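Local coordinates for protein histidinol-phosphate aminotransferase (Clostridium acetobutylicum, PDB 3FTB) that probably acts as a pyridoxal 5'-phosphate-dependent aminotransferase, with histidinol phosphate as its likely substrate, at residues I209-T214 with F224-T229. Sequence-based numbering, arbitrary orientation.
Sequences IIRAMT and FGYGIT. With PO4 (phosphate ion), chain G; PO4 (phosphate ion), chain E.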
loop_
_atom_site.group_PDB
_atom_site.type_symbol
_atom_site.label_atom_id
_atom_site.label_comp_id
_atom_site.label_asym_id
_atom_site.label_seq_id
_atom_site.Cartn_x
_atom_site.Cartn_y
_atom_site.Cartn_z
ATOM N N ILE A 209 -12.183 -14.346 -6.554
ATOM C CA ILE A 209 -11.335 -15.047 -5.581
ATOM C C ILE A 209 -10.241 -14.142 -5.022
ATOM O O ILE A 209 -9.636 -13.363 -5.765
ATOM C CB ILE A 209 -10.656 -16.305 -6.196
ATOM C CG1 ILE A 209 -11.663 -17.165 -6.976
ATOM C CG2 ILE A 209 -9.948 -17.108 -5.139
ATOM C CD1 ILE A 209 -12.813 -17.658 -6.158
ATOM N N ILE A 210 -9.999 -14.254 -3.717
ATOM C CA ILE A 210 -8.920 -13.537 -3.056
ATOM C C ILE A 210 -7.820 -14.511 -2.612
ATOM O O ILE A 210 -8.069 -15.451 -1.845
ATOM C CB ILE A 210 -9.459 -12.772 -1.840
ATOM C CG1 ILE A 210 -10.518 -11.761 -2.286
ATOM C CG2 ILE A 210 -8.346 -12.075 -1.105
ATOM C CD1 ILE A 210 -11.093 -10.921 -1.152
ATOM N N ARG A 211 -6.612 -14.318 -3.128
ATOM C CA ARG A 211 -5.479 -15.093 -2.649
ATOM C C ARG A 211 -4.518 -14.195 -1.879
ATOM O O ARG A 211 -4.659 -12.980 -1.892
ATOM C CB ARG A 211 -4.737 -15.739 -3.808
ATOM C CG ARG A 211 -5.534 -16.764 -4.572
ATOM C CD ARG A 211 -5.739 -18.009 -3.783
ATOM N NE ARG A 211 -6.230 -19.084 -4.637
ATOM C CZ ARG A 211 -5.474 -20.087 -5.057
ATOM N NH1 ARG A 211 -4.202 -20.143 -4.690
ATOM N NH2 ARG A 211 -5.994 -21.033 -5.831
ATOM N N ALA A 212 -3.533 -14.803 -1.223
ATOM C CA ALA A 212 -2.518 -14.055 -0.491
ATOM C C ALA A 212 -1.223 -14.845 -0.386
ATOM O O ALA A 212 -1.235 -16.078 -0.380
ATOM C CB ALA A 212 -3.021 -13.692 0.890
ATOM N N MET A 213 -0.110 -14.119 -0.306
ATOM C CA MET A 213 1.204 -14.717 -0.103
ATOM C C MET A 213 1.597 -14.548 1.355
ATOM O O MET A 213 2.700 -14.909 1.765
ATOM C CB MET A 213 2.248 -14.016 -0.974
ATOM C CG MET A 213 2.117 -14.241 -2.487
ATOM S SD MET A 213 3.610 -13.697 -3.358
ATOM C CE MET A 213 4.764 -14.984 -2.848
ATOM N N THR A 214 0.669 -13.988 2.127
ATOM C CA THR A 214 0.906 -13.571 3.510
ATOM C C THR A 214 0.962 -14.712 4.520
ATOM O O THR A 214 1.783 -14.700 5.422
ATOM C CB THR A 214 -0.183 -12.595 3.959
ATOM O OG1 THR A 214 -0.391 -11.619 2.930
ATOM C CG2 THR A 214 0.218 -11.911 5.249
ATOM N N PHE A 224 1.241 -8.262 0.417
ATOM C CA PHE A 224 0.807 -8.633 -0.929
ATOM C C PHE A 224 -0.301 -9.688 -1.012
ATOM O O PHE A 224 -0.127 -10.822 -0.578
ATOM C CB PHE A 224 1.990 -9.056 -1.808
ATOM C CG PHE A 224 1.578 -9.400 -3.206
ATOM C CD1 PHE A 224 1.149 -8.413 -4.067
ATOM C CD2 PHE A 224 1.544 -10.711 -3.632
ATOM C CE1 PHE A 224 0.725 -8.725 -5.336
ATOM C CE2 PHE A 224 1.124 -11.022 -4.890
ATOM C CZ PHE A 224 0.713 -10.028 -5.746
ATOM N N GLY A 225 -1.436 -9.295 -1.582
ATOM C CA GLY A 225 -2.521 -10.215 -1.881
ATOM C C GLY A 225 -3.080 -9.928 -3.262
ATOM O O GLY A 225 -2.806 -8.872 -3.821
ATOM N N TYR A 226 -3.855 -10.852 -3.826
ATOM C CA TYR A 226 -4.402 -10.630 -5.168
ATOM C C TYR A 226 -5.847 -11.074 -5.413
ATOM O O TYR A 226 -6.396 -11.901 -4.683
ATOM C CB TYR A 226 -3.469 -11.185 -6.251
ATOM C CG TYR A 226 -2.970 -12.596 -6.040
ATOM C CD1 TYR A 226 -3.364 -13.626 -6.889
ATOM C CD2 TYR A 226 -2.079 -12.895 -5.014
ATOM C CE1 TYR A 226 -2.892 -14.926 -6.715
ATOM C CE2 TYR A 226 -1.606 -14.186 -4.828
ATOM C CZ TYR A 226 -2.013 -15.198 -5.683
ATOM O OH TYR A 226 -1.539 -16.481 -5.494
ATOM N N GLY A 227 -6.454 -10.477 -6.436
ATOM C CA GLY A 227 -7.793 -10.831 -6.871
ATOM C C GLY A 227 -7.783 -11.531 -8.224
ATOM O O GLY A 227 -7.013 -11.174 -9.103
ATOM N N ILE A 228 -8.665 -12.511 -8.385
ATOM C CA ILE A 228 -8.720 -13.374 -9.559
ATOM C C ILE A 228 -10.167 -13.482 -10.046
ATOM O O ILE A 228 -11.015 -13.972 -9.313
ATOM C CB ILE A 228 -8.216 -14.789 -9.184
ATOM C CG1 ILE A 228 -6.732 -14.723 -8.841
ATOM C CG2 ILE A 228 -8.470 -15.783 -10.303
ATOM C CD1 ILE A 228 -5.917 -13.904 -9.861
ATOM N N THR A 229 -10.462 -13.029 -11.264
ATOM C CA THR A 229 -11.838 -13.072 -11.770
ATOM C C THR A 229 -11.903 -12.974 -13.294
ATOM O O THR A 229 -11.108 -12.279 -13.920
ATOM C CB THR A 229 -12.726 -11.948 -11.157
ATOM O OG1 THR A 229 -14.107 -12.189 -11.465
ATOM C CG2 THR A 229 -12.345 -10.593 -11.703
HETATM P P PO4 G . -3.135 -22.950 -6.487
HETATM O O1 PO4 G . -2.758 -21.812 -5.572
HETATM O O2 PO4 G . -2.332 -22.846 -7.765
HETATM O O3 PO4 G . -2.848 -24.262 -5.787
HETATM O O4 PO4 G . -4.606 -22.907 -6.844
HETATM P P PO4 E . -3.040 -9.690 4.639
HETATM O O1 PO4 E . -3.392 -8.268 4.283
HETATM O O2 PO4 E . -2.839 -10.499 3.392
HETATM O O3 PO4 E . -1.753 -9.744 5.422
HETATM O O4 PO4 E . -4.183 -10.278 5.425
HETATM O O HOH W 1 -0.860 -16.898 -3.104
HETATM O O HOH W 2 2.082 -10.031 2.512
#
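Phe224 meets Met213 where two antiparallel strands of the large mixed sheet begin to part: Met213 SD lies 3.6 Å from Phe224 CD2 in an oblique Met-aromatic contact, while Met213 CG reaches the ring's edge. The backbone hydrogen bond between them, Met213 N to Phe224 O, is weak at 3.3 Å. Phe224 N donates to a water that in turn donates to Thr214 OG1, bridging the diverging chains. Strand 225-229 lies between strands 207-212 and 80-84, antiparallel to both. Gly225, in a non-hydrogen-bonded pair with Ala212, lets the backbones come close, the two CA atoms 4.1 Å apart. Tyr226 pairs with Arg211 through two backbone bonds, but Tyr226 N approaches Arg211 O from well above the carbonyl plane. With CG wedged between its backbone N and carbonyl carbon (chi1 49°), the tyrosine swings its ring across the neighbouring strand, and Arg211 CB settles over one face, 3.6 Å from the centroid, as a CH-pi contact. Bent at chi2 (-71°), Arg211 carries its guanidinium away to Glu184, which salt-bridges NE; at the guanidinium's edge a phosphate ion, probably from the crystallisation liquor, accepts from NH1 and NH2. A water joins Tyr226 OH to Ala212 O. Gly227, opposite Ile210, sends its CA-H toward Ile209 O. Ile228 N gives that same oxygen a 2.9 Å hydrogen bond in the carbonyl plane, and the two isoleucines touch through their CB atoms. Thr214 OG1, Ser88, Arg223 and Ala87 N together grip a second phosphate, probably also from the liquor, consistent with the cofactor-phosphate site of fold-type I aminotransferases.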